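Local coordinates for protein trans-isoprenyl diphosphate synthase (Caulobacter crescentus, PDB 3OYR) that probably supplies octaprenyl diphosphate, the precursor of the quinone side chain, by condensing isopentenyl diphosphate with farnesyl diphosphate in a metal-dependent reaction, at residues B[36-41]-B[90-95]; B[44-49]-B[55-60]; B[50-55]-B[122-127]; B[59-64]-B[97-102]; B[161-166]-B[193-198]. All coordinates share one frame; numbering follows the deposited sequence.

Contact 1 (B[36-41]-B[90-95]); sequences AGVNRL and LAAAVE
Val-38 of helix 25-45 sits over the two small residues Ala-91 and Ala-92 of helix 87-109, and all that passes between these turns is van der Waals contact. With CG1 anti to the backbone N (chi1 176°), the methyls of Val-38 take different places: CG2 touches Ala-91 alone, 3.8 Å from its CB, while CG1 stands over the junction of both alanines, 4.0 Å from CB of Ala-91 and 4.2 Å from CB of Ala-92. One turn further on, Leu-41 adds a contact at the root of its chain, its CB 3.8 Å from CB of Ala-92.

Side chain also meets backbone, for CG1 of Val-38 reaches 3.8 Å from the amide N of Ala-92. The small alanine methyls leave room for this approach, and the axes of the two six-residue segments approach to 8.8 Å at a crossing angle of -55°. The CA atoms of Val-38 and Ala-92 are 5.3 Å apart.

On its other sides the 90-95 turn packs against helix 68-79, through Ala-91 on Thr-73, and helix 126-147, through Ala-93 on Met-144. Built of aliphatic carbons, with one backbone amide at the contact, the joint is held by close fit and exclusion of water.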
# COMPACT_ATOMS: atom_id res chain seq x y z
N ALA B 36 19.36 -16.41 -1.37
CA ALA B 36 20.36 -15.52 -1.94
C ALA B 36 19.76 -14.84 -3.17
O ALA B 36 19.93 -13.65 -3.34
CB ALA B 36 21.68 -16.26 -2.27
N GLY B 37 19.01 -15.59 -3.99
CA GLY B 37 18.26 -14.99 -5.09
C GLY B 37 17.20 -13.98 -4.66
O GLY B 37 17.03 -12.93 -5.29
N VAL B 38 16.48 -14.31 -3.58
CA VAL B 38 15.40 -13.48 -3.04
C VAL B 38 15.99 -12.17 -2.50
O VAL B 38 15.48 -11.07 -2.79
CB VAL B 38 14.61 -14.26 -1.94
CG1 VAL B 38 13.56 -13.41 -1.29
CG2 VAL B 38 13.96 -15.51 -2.55
N ASN B 39 17.08 -12.28 -1.75
CA ASN B 39 17.78 -11.11 -1.19
C ASN B 39 18.40 -10.21 -2.26
O ASN B 39 18.44 -9.00 -2.11
CB ASN B 39 18.86 -11.57 -0.19
CG ASN B 39 18.25 -12.27 1.03
OD1 ASN B 39 17.09 -12.04 1.39
ND2 ASN B 39 19.02 -13.15 1.66
N ARG B 40 18.87 -10.81 -3.35
CA ARG B 40 19.33 -10.04 -4.49
C ARG B 40 18.19 -9.20 -5.09
O ARG B 40 18.40 -8.06 -5.48
CB ARG B 40 19.90 -10.97 -5.57
CG ARG B 40 20.56 -10.22 -6.71
CD ARG B 40 20.99 -11.16 -7.84
NE ARG B 40 21.95 -12.16 -7.35
CZ ARG B 40 21.70 -13.47 -7.24
NH1 ARG B 40 22.63 -14.29 -6.80
NH2 ARG B 40 20.50 -13.95 -7.57
N LEU B 41 16.99 -9.79 -5.20
CA LEU B 41 15.82 -9.09 -5.73
C LEU B 41 15.41 -7.96 -4.79
O LEU B 41 15.11 -6.83 -5.22
CB LEU B 41 14.66 -10.07 -5.94
CG LEU B 41 14.92 -10.94 -7.18
CD1 LEU B 41 14.06 -12.21 -7.19
CD2 LEU B 41 14.70 -10.07 -8.43
N LEU B 90 8.18 -13.92 -6.30
CA LEU B 90 7.01 -13.96 -5.39
C LEU B 90 7.46 -13.86 -3.96
O LEU B 90 6.92 -13.05 -3.20
CB LEU B 90 6.17 -15.23 -5.61
CG LEU B 90 5.63 -15.46 -7.02
CD1 LEU B 90 4.93 -16.80 -7.13
CD2 LEU B 90 4.70 -14.35 -7.50
N ALA B 91 8.49 -14.63 -3.59
CA ALA B 91 9.06 -14.56 -2.24
C ALA B 91 9.52 -13.15 -1.89
O ALA B 91 9.22 -12.64 -0.80
CB ALA B 91 10.22 -15.56 -2.06
N ALA B 92 10.23 -12.53 -2.83
CA ALA B 92 10.63 -11.13 -2.69
C ALA B 92 9.43 -10.17 -2.54
O ALA B 92 9.42 -9.26 -1.67
CB ALA B 92 11.54 -10.73 -3.89
N ALA B 93 8.42 -10.35 -3.39
CA ALA B 93 7.17 -9.54 -3.32
C ALA B 93 6.50 -9.66 -1.95
O ALA B 93 6.05 -8.64 -1.36
CB ALA B 93 6.20 -9.96 -4.42
N VAL B 94 6.47 -10.89 -1.43
CA VAL B 94 5.88 -11.16 -0.10
C VAL B 94 6.59 -10.37 1.00
O VAL B 94 5.93 -9.74 1.86
CB VAL B 94 5.91 -12.70 0.16
CG1 VAL B 94 5.70 -13.02 1.61
CG2 VAL B 94 4.88 -13.39 -0.67
N GLU B 95 7.92 -10.37 0.96
CA GLU B 95 8.69 -9.60 1.95
C GLU B 95 8.47 -8.11 1.83
O GLU B 95 8.44 -7.42 2.86
CB GLU B 95 10.20 -9.93 1.92
CG GLU B 95 11.03 -9.38 3.12
CD GLU B 95 10.58 -9.89 4.50
OE1 GLU B 95 9.88 -10.91 4.61
OE2 GLU B 95 10.96 -9.28 5.50

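Contact 2 (B[44-49]-B[55-60]); sequences DRMQSD and ALAEHL
The turn that leads from helix 25-45 into helix 52-61 folds back on itself here, in the all-helical fold of the trans-prenyl synthases, and Met-46 bridges the two limbs. Its CB lies 4.3 Å from CB of Ala-57, a loose apolar contact. Further out, the sulfur does the touching: SD of Met-46 is 4.0 Å from CB of Glu-58 and equally far from the backbone N of the same residue. CG of Met-46 is placed between the backbone N and the carbonyl carbon (chi1 67°), which carries the thioether across to the helix, where it meets the glutamate at a slant. Glu-58, an exposed residue, takes part through CB.

In the last turn of helix 25-45, Asp-44 and Arg-45 form a salt bridge between neighbours. NE of Arg-45 donates to OD1 of Asp-44 over 3.0 Å, approaching on the anti side of the carboxylate and tilted 24° from its plane; the N-H...O angle of 142° marks a bent bond. Arg-45 has a second acidic partner in Glu-146 of helix 126-147.

Ser-48 reaches the dimer interface, where its OG hydrogen-bonds to OE1 of Glu-165 of the second subunit. From helix 52-61, Leu-56 and Leu-60 touch Leu-103 of helix 87-109, and Met-46 also touches Ile-61 further along helix 52-61.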
# COMPACT_ATOMS: atom_id res chain seq x y z
N ASP B 44 17.81 -5.07 -5.02
CA ASP B 44 17.62 -4.48 -6.33
C ASP B 44 16.37 -3.60 -6.45
O ASP B 44 16.42 -2.52 -7.06
CB ASP B 44 17.56 -5.59 -7.41
CG ASP B 44 17.45 -5.03 -8.83
OD1 ASP B 44 16.51 -5.41 -9.56
OD2 ASP B 44 18.33 -4.26 -9.24
N ARG B 45 15.25 -4.06 -5.90
CA ARG B 45 13.98 -3.37 -6.13
C ARG B 45 13.73 -2.29 -5.10
O ARG B 45 12.82 -1.48 -5.25
CB ARG B 45 12.79 -4.35 -6.17
CG ARG B 45 12.89 -5.42 -7.25
CD ARG B 45 13.20 -4.84 -8.63
NE ARG B 45 13.60 -5.90 -9.56
CZ ARG B 45 12.77 -6.52 -10.39
NH1 ARG B 45 11.49 -6.16 -10.44
NH2 ARG B 45 13.22 -7.49 -11.19
N MET B 46 14.56 -2.26 -4.06
CA MET B 46 14.45 -1.15 -3.12
C MET B 46 15.16 0.11 -3.64
O MET B 46 15.10 1.15 -3.00
CB MET B 46 14.90 -1.55 -1.71
CG MET B 46 16.36 -1.87 -1.52
SD MET B 46 16.75 -1.93 0.25
CE MET B 46 16.90 -3.64 0.60
N GLN B 47 15.80 0.01 -4.80
CA GLN B 47 16.51 1.14 -5.41
C GLN B 47 15.57 2.13 -6.12
O GLN B 47 14.59 1.73 -6.76
CB GLN B 47 17.59 0.65 -6.38
CG GLN B 47 18.62 -0.35 -5.79
CD GLN B 47 19.32 0.16 -4.52
OE1 GLN B 47 19.79 1.29 -4.47
NE2 GLN B 47 19.40 -0.69 -3.50
N SER B 48 15.88 3.41 -5.99
CA SER B 48 15.15 4.48 -6.67
C SER B 48 16.06 5.70 -6.79
O SER B 48 16.93 5.90 -5.93
CB SER B 48 13.91 4.88 -5.87
OG SER B 48 13.17 5.86 -6.56
N ASP B 49 15.84 6.51 -7.83
CA ASP B 49 16.54 7.79 -8.00
C ASP B 49 16.17 8.79 -6.90
O ASP B 49 16.96 9.67 -6.56
CB ASP B 49 16.24 8.41 -9.37
CG ASP B 49 16.67 7.51 -10.51
OD1 ASP B 49 15.95 7.49 -11.54
OD2 ASP B 49 17.71 6.83 -10.39
N ALA B 55 16.98 4.80 1.27
CA ALA B 55 17.46 5.11 2.63
C ALA B 55 16.47 4.62 3.70
O ALA B 55 16.85 3.87 4.58
CB ALA B 55 17.76 6.60 2.79
N LEU B 56 15.20 5.02 3.59
CA LEU B 56 14.16 4.57 4.54
C LEU B 56 13.95 3.06 4.50
O LEU B 56 13.85 2.40 5.56
CB LEU B 56 12.85 5.33 4.31
CG LEU B 56 11.77 5.37 5.42
CD1 LEU B 56 10.80 6.51 5.20
CD2 LEU B 56 10.97 4.07 5.50
N ALA B 57 13.91 2.50 3.29
CA ALA B 57 13.68 1.08 3.09
C ALA B 57 14.78 0.20 3.68
O ALA B 57 14.49 -0.76 4.42
CB ALA B 57 13.50 0.77 1.61
N GLU B 58 16.04 0.52 3.37
CA GLU B 58 17.17 -0.24 3.90
C GLU B 58 17.32 -0.10 5.41
O GLU B 58 17.78 -1.02 6.07
CB GLU B 58 18.50 0.13 3.22
CG GLU B 58 19.55 -0.99 3.28
CD GLU B 58 20.99 -0.48 3.36
OE1 GLU B 58 21.43 0.23 2.43
OE2 GLU B 58 21.68 -0.81 4.35
N HIS B 59 16.91 1.04 5.96
CA HIS B 59 16.92 1.21 7.41
C HIS B 59 16.10 0.08 8.06
O HIS B 59 16.56 -0.54 9.02
CB HIS B 59 16.40 2.59 7.81
CG HIS B 59 16.22 2.78 9.29
ND1 HIS B 59 17.21 3.29 10.10
CD2 HIS B 59 15.15 2.57 10.09
CE1 HIS B 59 16.76 3.36 11.34
NE2 HIS B 59 15.52 2.93 11.36
N LEU B 60 14.93 -0.23 7.49
CA LEU B 60 14.08 -1.32 7.99
C LEU B 60 14.52 -2.73 7.55
O LEU B 60 14.63 -3.63 8.40
CB LEU B 60 12.61 -1.07 7.63
CG LEU B 60 11.58 -2.07 8.19
CD1 LEU B 60 11.78 -2.31 9.69
CD2 LEU B 60 10.17 -1.58 7.96

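Contact 3 (B[50-55]-B[122-127]); sequences VAIIPA and LIWGGA
Trp-124, in the loop just ahead of helix 126-147, brings its indole up to helix 52-61, where it meets Ile-52 and Ala-55. The more enclosed side of the contact is that of Ile-52, whose CG2 lies 4.2 Å from CD1 of Trp-124, at an oblique angle to the ring. Ile-52 also packs on Gln-128 of helix 126-147 and on Met-172 of the second subunit, which places this side beside the dimer interface. The CA atoms of Ile-52 and Trp-124 are 8.2 Å apart, so the indole spans most of the separation.

The solvent side is that of Ala-55, an exposed residue, although the distances are similar there. CH2 of Trp-124 is 3.8 Å from the carbonyl O of Ala-55, and CZ2 of the indole is 4.1 Å from CB of the same alanine, so backbone and methyl are met by adjacent ring carbons. CG beside the backbone N of Trp-124 (chi1 -73°) sets the six-membered ring next to Ala-55, and its approach to the carbonyl is again oblique.

Within the loop, CG2 of Ile-123 stands 3.6 Å above one face of the indole, displaced toward the rim, and the ring of His-59 on helix 52-61 makes an edge-to-face pair with Trp-124. Directly after the tryptophan, Gly-125 occupies the N-cap position of helix 126-147 with a positive phi of 100°.

Across the two segments the indole engages methyl groups and a carbonyl, so dispersion and shape probably carry the contact, without a directional bond to fix the ring.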
# COMPACT_ATOMS: atom_id res chain seq x y z
N VAL B 50 14.97 8.63 -6.35
CA VAL B 50 14.49 9.44 -5.23
C VAL B 50 15.13 8.87 -3.95
O VAL B 50 14.71 7.83 -3.44
CB VAL B 50 12.95 9.42 -5.16
CG1 VAL B 50 12.44 10.37 -4.11
CG2 VAL B 50 12.35 9.76 -6.51
N ALA B 51 16.15 9.57 -3.44
CA ALA B 51 17.12 8.99 -2.49
C ALA B 51 16.56 8.54 -1.12
O ALA B 51 17.09 7.59 -0.52
CB ALA B 51 18.32 9.93 -2.31
N ILE B 52 15.52 9.23 -0.64
CA ILE B 52 14.84 8.89 0.63
C ILE B 52 14.30 7.45 0.61
O ILE B 52 14.40 6.72 1.61
CB ILE B 52 13.71 9.92 0.95
CG1 ILE B 52 14.30 11.17 1.63
CG2 ILE B 52 12.62 9.30 1.85
CD1 ILE B 52 13.25 12.13 2.23
N ILE B 53 13.78 7.04 -0.55
CA ILE B 53 13.19 5.71 -0.72
C ILE B 53 14.14 4.55 -0.31
O ILE B 53 13.83 3.86 0.65
CB ILE B 53 12.53 5.52 -2.11
CG1 ILE B 53 11.29 6.39 -2.24
CG2 ILE B 53 12.16 4.09 -2.31
CD1 ILE B 53 10.75 6.49 -3.67
N PRO B 54 15.31 4.37 -1.00
CA PRO B 54 16.22 3.31 -0.53
C PRO B 54 16.83 3.54 0.87
O PRO B 54 17.14 2.58 1.56
CB PRO B 54 17.32 3.29 -1.60
CG PRO B 54 17.27 4.64 -2.24
CD PRO B 54 15.82 4.99 -2.25
N ALA B 55 16.98 4.80 1.27
CA ALA B 55 17.46 5.11 2.63
C ALA B 55 16.47 4.62 3.70
O ALA B 55 16.85 3.87 4.58
CB ALA B 55 17.76 6.60 2.79
N LEU B 122 10.05 8.07 12.86
CA LEU B 122 10.63 9.01 13.81
C LEU B 122 11.86 9.73 13.24
O LEU B 122 12.27 10.78 13.76
CB LEU B 122 10.96 8.32 15.14
CG LEU B 122 9.76 7.91 16.03
CD1 LEU B 122 10.21 7.06 17.22
CD2 LEU B 122 8.96 9.12 16.50
N ILE B 123 12.44 9.18 12.18
CA ILE B 123 13.59 9.76 11.49
C ILE B 123 13.16 10.55 10.25
O ILE B 123 13.60 11.68 10.03
CB ILE B 123 14.60 8.66 11.08
CG1 ILE B 123 15.13 7.91 12.31
CG2 ILE B 123 15.74 9.23 10.24
CD1 ILE B 123 15.70 8.81 13.42
N TRP B 124 12.29 9.96 9.43
CA TRP B 124 11.90 10.55 8.15
C TRP B 124 10.51 11.17 8.18
O TRP B 124 10.13 11.89 7.26
CB TRP B 124 11.99 9.52 7.04
CG TRP B 124 13.39 9.18 6.63
CD1 TRP B 124 14.16 9.86 5.73
CD2 TRP B 124 14.17 8.06 7.07
NE1 TRP B 124 15.38 9.24 5.59
CE2 TRP B 124 15.42 8.14 6.40
CE3 TRP B 124 13.95 7.00 7.96
CZ2 TRP B 124 16.44 7.19 6.60
CZ3 TRP B 124 14.97 6.06 8.17
CH2 TRP B 124 16.20 6.17 7.49
N GLY B 125 9.75 10.90 9.24
CA GLY B 125 8.39 11.40 9.35
C GLY B 125 7.36 10.35 8.98
O GLY B 125 7.68 9.39 8.26
N GLY B 126 6.14 10.54 9.46
CA GLY B 126 5.02 9.64 9.20
C GLY B 126 4.66 9.58 7.72
O GLY B 126 4.46 8.49 7.18
N ALA B 127 4.62 10.74 7.08
CA ALA B 127 4.22 10.82 5.67
C ALA B 127 5.15 10.00 4.79
O ALA B 127 4.67 9.16 3.99
CB ALA B 127 4.16 12.27 5.20

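Contact 4 (B[59-64]-B[97-102]); sequences HLIAAG and IHTATL. With DMA (dimethylallyl diphosphate), chain D; DMA (dimethylallyl diphosphate), chain G.
Helix 87-109 forms one wall of the dimethylallyl diphosphate pocket, and the end of helix 52-61 packs behind it. A chi1 of -54° sets OG1 of Thr-99 beside the backbone N and leaves CG2 anti to it, wedged between two side chains: CD2 of Leu-60 lies 3.8 Å from this methyl, and CG1 of Ile-61 is equally close. Leu-60 and Thr-99 run past each other in opposite senses, whereas Ile-61 crosses Thr-99 nearly at right angles. The Thr-99 hydroxyl is hydrogen-bonded to the carbonyl O of Glu-95. CD2 of Leu-60 also reaches CB of Leu-102, at 4.1 Å.

In this FPP/GGPP synthase fold, helix 87-109 carries the calcium-binding Asp-105 and Asp-109, and the residues before them line the pocket. NE2 of His-98 donates to O1B of the chain D ligand over 2.8 Å (N-H...O 158°), with the phosphate oxygen near the ring plane. CG of Leu-102 lies over the rim of one imidazole face. From Leu-102, CD2 meets both ligands, 3.7 Å from C5 of the chain G molecule and 3.9 Å from C1 of the chain D one. Thr-101 OG1 donates to the carbonyl O of His-98 at 2.6 Å, and that oxygen also accepts from Leu-102 N.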
# COMPACT_ATOMS: atom_id res chain seq x y z
N HIS B 59 16.91 1.04 5.96
CA HIS B 59 16.92 1.21 7.41
C HIS B 59 16.10 0.08 8.06
O HIS B 59 16.56 -0.54 9.02
CB HIS B 59 16.40 2.59 7.81
CG HIS B 59 16.22 2.78 9.29
ND1 HIS B 59 17.21 3.29 10.10
CD2 HIS B 59 15.15 2.57 10.09
CE1 HIS B 59 16.76 3.36 11.34
NE2 HIS B 59 15.52 2.93 11.36
N LEU B 60 14.93 -0.23 7.49
CA LEU B 60 14.08 -1.32 7.99
C LEU B 60 14.52 -2.73 7.55
O LEU B 60 14.63 -3.63 8.40
CB LEU B 60 12.61 -1.07 7.63
CG LEU B 60 11.58 -2.07 8.19
CD1 LEU B 60 11.78 -2.31 9.69
CD2 LEU B 60 10.17 -1.58 7.96
N ILE B 61 14.75 -2.91 6.26
CA ILE B 61 15.07 -4.21 5.70
C ILE B 61 16.41 -4.75 6.20
O ILE B 61 16.48 -5.89 6.68
CB ILE B 61 15.00 -4.19 4.15
CG1 ILE B 61 13.57 -3.88 3.66
CG2 ILE B 61 15.49 -5.52 3.57
CD1 ILE B 61 13.49 -3.37 2.17
N ALA B 62 17.47 -3.94 6.13
CA ALA B 62 18.79 -4.35 6.63
C ALA B 62 18.87 -4.48 8.16
O ALA B 62 19.80 -5.13 8.67
CB ALA B 62 19.92 -3.42 6.09
N ALA B 63 17.90 -3.91 8.89
CA ALA B 63 17.87 -3.96 10.36
C ALA B 63 17.74 -5.37 10.94
O ALA B 63 18.10 -5.62 12.09
CB ALA B 63 16.75 -3.08 10.90
N GLY B 64 17.22 -6.29 10.14
CA GLY B 64 17.03 -7.67 10.57
C GLY B 64 15.74 -8.22 10.00
O GLY B 64 15.27 -7.81 8.92
N ILE B 97 5.67 -6.76 0.69
CA ILE B 97 4.34 -6.53 1.26
C ILE B 97 4.41 -6.48 2.78
O ILE B 97 3.90 -5.54 3.40
CB ILE B 97 3.25 -7.53 0.75
CG1 ILE B 97 2.85 -7.18 -0.68
CG2 ILE B 97 1.99 -7.47 1.65
CD1 ILE B 97 2.28 -8.38 -1.50
N HIS B 98 5.10 -7.45 3.37
CA HIS B 98 5.32 -7.49 4.81
C HIS B 98 6.00 -6.19 5.31
O HIS B 98 5.52 -5.56 6.26
CB HIS B 98 6.10 -8.75 5.18
CG HIS B 98 6.58 -8.78 6.60
ND1 HIS B 98 5.73 -8.72 7.68
CD2 HIS B 98 7.82 -8.92 7.11
CE1 HIS B 98 6.43 -8.80 8.80
NE2 HIS B 98 7.70 -8.92 8.48
N THR B 99 7.07 -5.78 4.63
CA THR B 99 7.84 -4.59 5.00
C THR B 99 6.99 -3.35 4.97
O THR B 99 7.05 -2.53 5.89
CB THR B 99 9.10 -4.39 4.09
OG1 THR B 99 9.89 -5.59 4.09
CG2 THR B 99 9.94 -3.23 4.59
N ALA B 100 6.19 -3.21 3.92
CA ALA B 100 5.26 -2.10 3.79
C ALA B 100 4.22 -2.05 4.91
O ALA B 100 3.88 -0.96 5.41
CB ALA B 100 4.56 -2.18 2.45
N THR B 101 3.70 -3.22 5.29
CA THR B 101 2.68 -3.27 6.35
C THR B 101 3.30 -2.89 7.69
O THR B 101 2.62 -2.28 8.50
CB THR B 101 2.05 -4.67 6.53
OG1 THR B 101 3.03 -5.58 7.03
CG2 THR B 101 1.44 -5.19 5.23
N LEU B 102 4.56 -3.24 7.90
CA LEU B 102 5.32 -2.77 9.07
C LEU B 102 5.42 -1.26 9.17
O LEU B 102 5.16 -0.69 10.23
CB LEU B 102 6.72 -3.38 9.13
CG LEU B 102 6.79 -4.91 9.21
CD1 LEU B 102 8.24 -5.34 9.28
CD2 LEU B 102 6.00 -5.47 10.42
C1 DMA D . 5.95 -8.63 12.72
O1 DMA D . 6.41 -9.77 11.97
C2 DMA D . 4.56 -8.68 12.20
C3 DMA D . 3.58 -9.32 12.85
C4 DMA D . 3.76 -9.93 14.21
C5 DMA D . 2.25 -9.38 12.16
PA DMA D . 7.69 -10.68 12.29
O1A DMA D . 7.81 -11.82 11.30
O2A DMA D . 7.65 -11.07 13.75
O3A DMA D . 8.81 -9.53 12.04
PB DMA D . 10.27 -9.64 11.34
O1B DMA D . 10.02 -9.62 9.84
O2B DMA D . 10.82 -8.33 11.88
O3B DMA D . 10.96 -10.89 11.82
C1 DMA G . 0.07 -6.60 13.19
O1 DMA G . 0.54 -7.17 14.41
C2 DMA G . 1.15 -5.93 12.39
C3 DMA G . 1.23 -6.05 11.06
C4 DMA G . 0.27 -6.85 10.23
C5 DMA G . 2.35 -5.34 10.38
PA DMA G . 1.21 -6.35 15.65
O1A DMA G . 0.98 -7.25 16.83
O2A DMA G . 0.79 -4.91 15.70
O3A DMA G . 2.76 -6.47 15.19
PB DMA G . 4.03 -5.77 15.91
O1B DMA G . 5.11 -6.42 15.09
O2B DMA G . 3.95 -6.19 17.36
O3B DMA G . 3.87 -4.28 15.76

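Contact 5 (B[161-166]-B[193-198]); sequences RVIAEG and AELFAA
Val-162 and Glu-194 meet crosswise at about a right angle where helix 150-173 packs on helix 181-206. CG1 of the valine, anti to the backbone N (chi1 164°), points at the aliphatic part of the glutamate and comes within 3.7 Å of its CG. The same methyl lies 3.7 Å from OE1 of Glu-194. A bend at chi2 (75°) carries the glutamate chain across the methyl, so that CG and OE1 both touch it.

The polar end of Glu-194 is buried and is gripped from outside the two segments: OE2 forms salt bridges with Arg-218 and Arg-158. Two arginines on one oxygen would be expected to stabilise the negative charge at this buried site.

The second pair meets at a slant. CD1 at the tip of Ile-163 reaches CB of Leu-195 at 4.0 Å and touches CD2 of the same leucine at a like distance. Although the isoleucine CB does not face the partner helix directly, its longer branch reaches Leu-195.

On the side of helix 150-173 facing the second subunit, NH1 of Arg-161 donates to OE2 of Glu-165 over 3.1 Å, the nitrogen sitting above the carboxylate plane. CG2 of Val-162 lies against one guanidinium face of Arg-161. That arginine also makes a salt bridge to Glu-142 of the second subunit.

Helix 87-109 also packs on the contact, with Ile-163 on Thr-101 and Leu-195 on Ile-97 and His-98, while Phe-196 touches helix 68-79 and helix 211-238.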
# COMPACT_ATOMS: atom_id res chain seq x y z
N ARG B 161 -5.45 -6.97 0.61
CA ARG B 161 -6.72 -6.33 0.90
C ARG B 161 -7.21 -6.76 2.28
O ARG B 161 -7.67 -5.93 3.07
CB ARG B 161 -7.73 -6.68 -0.19
CG ARG B 161 -9.11 -6.04 -0.04
CD ARG B 161 -10.13 -7.06 0.46
NE ARG B 161 -10.22 -8.22 -0.44
CZ ARG B 161 -10.88 -9.33 -0.16
NH1 ARG B 161 -11.48 -9.48 1.01
NH2 ARG B 161 -10.91 -10.32 -1.04
N VAL B 162 -7.04 -8.04 2.56
CA VAL B 162 -7.50 -8.67 3.79
C VAL B 162 -6.69 -8.16 5.00
O VAL B 162 -7.26 -7.90 6.07
CB VAL B 162 -7.48 -10.20 3.62
CG1 VAL B 162 -7.56 -10.91 4.94
CG2 VAL B 162 -8.66 -10.62 2.78
N ILE B 163 -5.39 -7.96 4.81
CA ILE B 163 -4.58 -7.28 5.82
C ILE B 163 -5.14 -5.92 6.19
O ILE B 163 -5.31 -5.63 7.37
CB ILE B 163 -3.10 -7.15 5.37
CG1 ILE B 163 -2.46 -8.54 5.30
CG2 ILE B 163 -2.32 -6.27 6.32
CD1 ILE B 163 -1.25 -8.61 4.40
N ALA B 164 -5.45 -5.09 5.19
CA ALA B 164 -6.00 -3.76 5.46
C ALA B 164 -7.32 -3.82 6.24
O ALA B 164 -7.53 -3.05 7.18
CB ALA B 164 -6.16 -2.99 4.19
N GLU B 165 -8.18 -4.75 5.84
CA GLU B 165 -9.47 -5.00 6.49
C GLU B 165 -9.30 -5.38 7.94
O GLU B 165 -10.00 -4.86 8.81
CB GLU B 165 -10.22 -6.14 5.78
CG GLU B 165 -10.77 -5.76 4.43
CD GLU B 165 -11.59 -6.88 3.79
OE1 GLU B 165 -12.73 -6.62 3.40
OE2 GLU B 165 -11.09 -8.02 3.68
N GLY B 166 -8.36 -6.29 8.19
CA GLY B 166 -8.03 -6.72 9.54
C GLY B 166 -7.50 -5.58 10.38
O GLY B 166 -7.82 -5.49 11.55
N ALA B 193 -2.44 -13.89 9.74
CA ALA B 193 -2.38 -15.26 9.24
C ALA B 193 -2.53 -15.36 7.71
O ALA B 193 -1.95 -16.25 7.09
CB ALA B 193 -3.40 -16.14 9.96
N GLU B 194 -3.27 -14.43 7.11
CA GLU B 194 -3.52 -14.44 5.68
C GLU B 194 -2.27 -14.28 4.79
O GLU B 194 -2.16 -14.95 3.76
CB GLU B 194 -4.53 -13.36 5.31
CG GLU B 194 -5.39 -13.75 4.14
CD GLU B 194 -6.44 -14.78 4.54
OE1 GLU B 194 -7.21 -14.55 5.50
OE2 GLU B 194 -6.47 -15.83 3.90
N LEU B 195 -1.34 -13.43 5.19
CA LEU B 195 -0.07 -13.24 4.47
C LEU B 195 0.81 -14.54 4.50
O LEU B 195 1.41 -14.95 3.48
CB LEU B 195 0.70 -12.02 5.01
CG LEU B 195 1.88 -11.58 4.14
CD1 LEU B 195 1.48 -11.48 2.66
CD2 LEU B 195 2.40 -10.27 4.64
N PHE B 196 0.79 -15.22 5.65
CA PHE B 196 1.42 -16.54 5.77
C PHE B 196 0.76 -17.57 4.88
O PHE B 196 1.46 -18.30 4.18
CB PHE B 196 1.42 -17.06 7.21
CG PHE B 196 2.52 -16.47 8.07
CD1 PHE B 196 2.22 -15.54 9.05
CD2 PHE B 196 3.84 -16.87 7.91
CE1 PHE B 196 3.24 -15.02 9.85
CE2 PHE B 196 4.86 -16.37 8.69
CZ PHE B 196 4.56 -15.45 9.67
N ALA B 197 -0.58 -17.62 4.90
CA ALA B 197 -1.32 -18.51 4.00
C ALA B 197 -1.01 -18.20 2.53
O ALA B 197 -0.78 -19.12 1.75
CB ALA B 197 -2.82 -18.38 4.24
N ALA B 198 -1.06 -16.92 2.15
CA ALA B 198 -0.74 -16.42 0.80
C ALA B 198 0.68 -16.75 0.35
O ALA B 198 0.88 -17.21 -0.80
CB ALA B 198 -0.96 -14.92 0.70

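In the fold
Helix 87-109 ties contact 1 to contact 4, whose centres are about 13 Å apart, and helix 52-61 runs through contacts 2, 3 and 4. Contacts 2 and 3 share Ala-55 and lie about 9 Å apart between centres; CH2 of Trp-124 rests 3.6 Å from CB of His-59. Met-46 links contact 2 to contact 4, its CE 3.8 Å from CD1 of Ile-61. Contact 4 meets the ligands directly and adjoins contact 5, where CB of His-98 is 4.0 Å from CD2 of Leu-195. The side chain of Ile-163 comes within about 5 Å of a bound dimethylallyl diphosphate, against about 12 Å for Val-38 in contact 1. Contacts 2, 3 and 5 all reach the second subunit, Ser-48 pairing with its Glu-165.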